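Local coordinates for putative DNA protection protein (Streptomyces coelicolor, PDB 4CYB) that binds iron and, as a dodecameric ferritin-like Dps protein, probably oxidises and stores it in ferric form, at residues Q26-V31 against Q80-V85. Sequence-based numbering, arbitrary orientation.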
ATOM      1  N   GLN J  26     -27.900  15.889 -24.978  1.00 23.20           N
ATOM      2  CA  GLN J  26     -29.185  16.165 -24.313  1.00 22.84           C
ATOM      3  C   GLN J  26     -29.589  15.018 -23.411  1.00 23.39           C
ATOM      4  O   GLN J  26     -30.009  15.294 -22.279  1.00 26.41           O
ATOM      5  CB  GLN J  26     -30.314  16.343 -25.355  1.00 26.40           C
ATOM      6  CG  GLN J  26     -30.114  17.542 -26.237  1.00 34.34           C
ATOM      7  CD  GLN J  26     -31.011  17.512 -27.503  1.00 42.69           C
ATOM      8  OE1 GLN J  26     -30.955  18.435 -28.313  1.00 46.09           O
ATOM      9  NE2 GLN J  26     -31.838  16.467 -27.652  1.00 47.66           N
ATOM     10  N   ARG J  27     -29.490  13.756 -23.858  1.00 21.03           N
ATOM     11  CA  ARG J  27     -29.888  12.656 -23.001  1.00 22.64           C
ATOM     12  C   ARG J  27     -28.938  12.559 -21.769  1.00 24.63           C
ATOM     13  O   ARG J  27     -29.396  12.328 -20.630  1.00 23.80           O
ATOM     14  CB  ARG J  27     -29.937  11.299 -23.717  1.00 24.29           C
ATOM     15  CG  ARG J  27     -30.843  11.229 -24.937  1.00 28.33           C
ATOM     16  CD  ARG J  27     -32.270  11.690 -24.681  1.00 26.37           C
ATOM     17  NE  ARG J  27     -32.901  11.004 -23.578  1.00 26.10           N
ATOM     18  CZ  ARG J  27     -33.715   9.949 -23.675  1.00 28.91           C
ATOM     19  NH1 ARG J  27     -34.009   9.387 -24.866  1.00 30.33           N
ATOM     20  NH2 ARG J  27     -34.267   9.476 -22.580  1.00 27.52           N
ATOM     21  N   LEU J  28     -27.638  12.742 -22.030  1.00 22.26           N
ATOM     22  CA  LEU J  28     -26.656  12.605 -20.917  1.00 20.85           C
ATOM     23  C   LEU J  28     -26.894  13.686 -19.893  1.00 21.78           C
ATOM     24  O   LEU J  28     -26.745  13.407 -18.674  1.00 25.49           O
ATOM     25  CB  LEU J  28     -25.205  12.627 -21.436  1.00 20.78           C
ATOM     26  CG  LEU J  28     -24.784  11.336 -22.155  1.00 21.12           C
ATOM     27  CD1 LEU J  28     -23.489  11.478 -22.944  1.00 22.65           C
ATOM     28  CD2 LEU J  28     -24.731  10.126 -21.214  1.00 25.46           C
ATOM     29  N   ASN J  29     -27.205  14.906 -20.344  1.00 20.89           N
ATOM     30  CA  ASN J  29     -27.406  15.992 -19.407  1.00 22.52           C
ATOM     31  C   ASN J  29     -28.612  15.788 -18.513  1.00 22.47           C
ATOM     32  O   ASN J  29     -28.625  16.236 -17.388  1.00 21.02           O
ATOM     33  CB  ASN J  29     -27.412  17.391 -20.036  1.00 22.99           C
ATOM     34  CG  ASN J  29     -26.020  17.999 -20.104  1.00 26.28           C
ATOM     35  OD1 ASN J  29     -25.251  17.924 -19.135  1.00 26.28           O
ATOM     36  ND2 ASN J  29     -25.704  18.632 -21.224  1.00 22.52           N
ATOM     37  N   LYS J  30     -29.648  15.136 -19.021  1.00 22.64           N
ATOM     38  CA  LYS J  30     -30.791  14.845 -18.157  1.00 20.54           C
ATOM     39  C   LYS J  30     -30.409  13.825 -17.093  1.00 21.25           C
ATOM     40  O   LYS J  30     -30.744  13.998 -15.895  1.00 21.55           O
ATOM     41  CB  LYS J  30     -32.016  14.359 -19.002  1.00 21.98           C
ATOM     42  CG  LYS J  30     -33.252  14.008 -18.151  1.00 25.94           C
ATOM     43  CD  LYS J  30     -33.644  15.137 -17.198  1.00 26.25           C
ATOM     44  CE  LYS J  30     -35.066  14.918 -16.684  1.00 26.50           C
ATOM     45  NZ  LYS J  30     -35.293  13.574 -16.121  1.00 25.01           N
ATOM     46  N   VAL J  31     -29.724  12.777 -17.502  1.00 21.59           N
ATOM     47  CA  VAL J  31     -29.244  11.764 -16.550  1.00 21.74           C
ATOM     48  C   VAL J  31     -28.351  12.457 -15.517  1.00 19.91           C
ATOM     49  O   VAL J  31     -28.416  12.149 -14.322  1.00 21.17           O
ATOM     50  CB  VAL J  31     -28.478  10.636 -17.264  1.00 23.40           C
ATOM     51  CG1 VAL J  31     -27.788   9.715 -16.246  1.00 24.54           C
ATOM     52  CG2 VAL J  31     -29.485   9.817 -18.109  1.00 24.62           C
ATOM     53  N   GLN J  80     -18.517  16.325 -22.471  1.00 19.00           N
ATOM     54  CA  GLN J  80     -17.431  17.131 -23.034  1.00 19.53           C
ATOM     55  C   GLN J  80     -16.717  16.431 -24.218  1.00 20.23           C
ATOM     56  O   GLN J  80     -16.347  17.077 -25.211  1.00 19.04           O
ATOM     57  CB  GLN J  80     -16.393  17.473 -21.919  1.00 19.06           C
ATOM     58  CG  GLN J  80     -17.035  18.233 -20.753  1.00 21.11           C
ATOM     59  CD  GLN J  80     -17.720  19.514 -21.209  1.00 24.04           C
ATOM     60  OE1 GLN J  80     -18.854  19.725 -20.865  1.00 25.56           O
ATOM     61  NE2 GLN J  80     -17.062  20.322 -22.032  1.00 22.95           N
ATOM     62  N   THR J  81     -16.530  15.116 -24.089  1.00 19.84           N
ATOM     63  CA  THR J  81     -15.907  14.320 -25.113  1.00 20.65           C
ATOM     64  C   THR J  81     -16.718  14.399 -26.432  1.00 23.67           C
ATOM     65  O   THR J  81     -16.137  14.309 -27.528  1.00 21.37           O
ATOM     66  CB  THR J  81     -15.841  12.845 -24.652  1.00 23.14           C
ATOM     67  OG1 THR J  81     -14.931  12.749 -23.517  1.00 23.83           O
ATOM     68  CG2 THR J  81     -15.346  11.934 -25.820  1.00 22.08           C
ATOM     69  N   LEU J  82     -18.029  14.558 -26.319  1.00 22.70           N
ATOM     70  CA  LEU J  82     -18.882  14.676 -27.538  1.00 22.06           C
ATOM     71  C   LEU J  82     -18.929  16.112 -28.051  1.00 25.38           C
ATOM     72  O   LEU J  82     -19.646  16.389 -29.029  1.00 24.36           O
ATOM     73  CB  LEU J  82     -20.306  14.176 -27.193  1.00 20.29           C
ATOM     74  CG  LEU J  82     -20.342  12.693 -26.809  1.00 25.59           C
ATOM     75  CD1 LEU J  82     -21.688  12.363 -26.186  1.00 26.44           C
ATOM     76  CD2 LEU J  82     -20.131  11.758 -27.992  1.00 26.42           C
ATOM     77  N   GLY J  83     -18.189  17.031 -27.417  1.00 22.97           N
ATOM     78  CA  GLY J  83     -18.140  18.439 -27.891  1.00 23.99           C
ATOM     79  C   GLY J  83     -19.222  19.293 -27.259  1.00 24.95           C
ATOM     80  O   GLY J  83     -19.440  20.405 -27.672  1.00 23.72           O
ATOM     81  N   GLY J  84     -19.958  18.730 -26.302  1.00 22.26           N
ATOM     82  CA  GLY J  84     -21.097  19.433 -25.664  1.00 23.03           C
ATOM     83  C   GLY J  84     -20.687  20.189 -24.395  1.00 24.04           C
ATOM     84  O   GLY J  84     -19.469  20.407 -24.126  1.00 24.56           O
ATOM     85  N   VAL J  85     -21.699  20.636 -23.673  1.00 21.66           N
ATOM     86  CA  VAL J  85     -21.530  21.369 -22.411  1.00 25.10           C
ATOM     87  C   VAL J  85     -22.262  20.660 -21.292  1.00 24.54           C
ATOM     88  O   VAL J  85     -23.535  20.565 -21.288  1.00 23.82           O
ATOM     89  CB  VAL J  85     -21.976  22.861 -22.548  1.00 27.04           C
ATOM     90  CG1 VAL J  85     -21.614  23.671 -21.260  1.00 25.82           C
ATOM     91  CG2 VAL J  85     -21.308  23.467 -23.797  1.00 25.21           C
TER
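Leu28 meets Leu82 through one methyl branch each, CD1 to CD1 at 3.8 Å, and the two side chains cross at about a right angle. The contact belongs to the ferritin-like four-helix bundle of Dps proteins. It joins helix 18-48 to the turn that ends helix 54-81. In Leu82, CG sits anti to the carbonyl carbon and beside the backbone N (chi1 -63°), which carries CD1 toward helix 18-48. Leu28 also packs on Val75 and Val79 of helix 54-81, and both leucines touch Thr142 of helix 140-164. The iron ligand Glu77 is near, its side chain about 9 Å from that of Leu28.

Helix 54-81 closes with a Schellman motif. Gly83 has positive phi (90°), and its N bonds to Gln80 O at 2.9 Å. A CB at these backbone angles would press on the carbonyl O of Leu82. The chain then runs on to Val85, whose CB points away from helix 18-48 while its backbone carbonyl is used.

Both ends of the Asn29 amide bond to the chain after the turn. Asn29 ND2 donates to Val85 O at 2.9 Å, and OD1 accepts from the backbone N of Val87, just past the segment. With an alanine here, Val85 O and Val87 N would probably lose these partners, and the chain after the turn would be freer to shift. In the bond to Val85 O, ND2 is tilted 31° from the carbonyl plane.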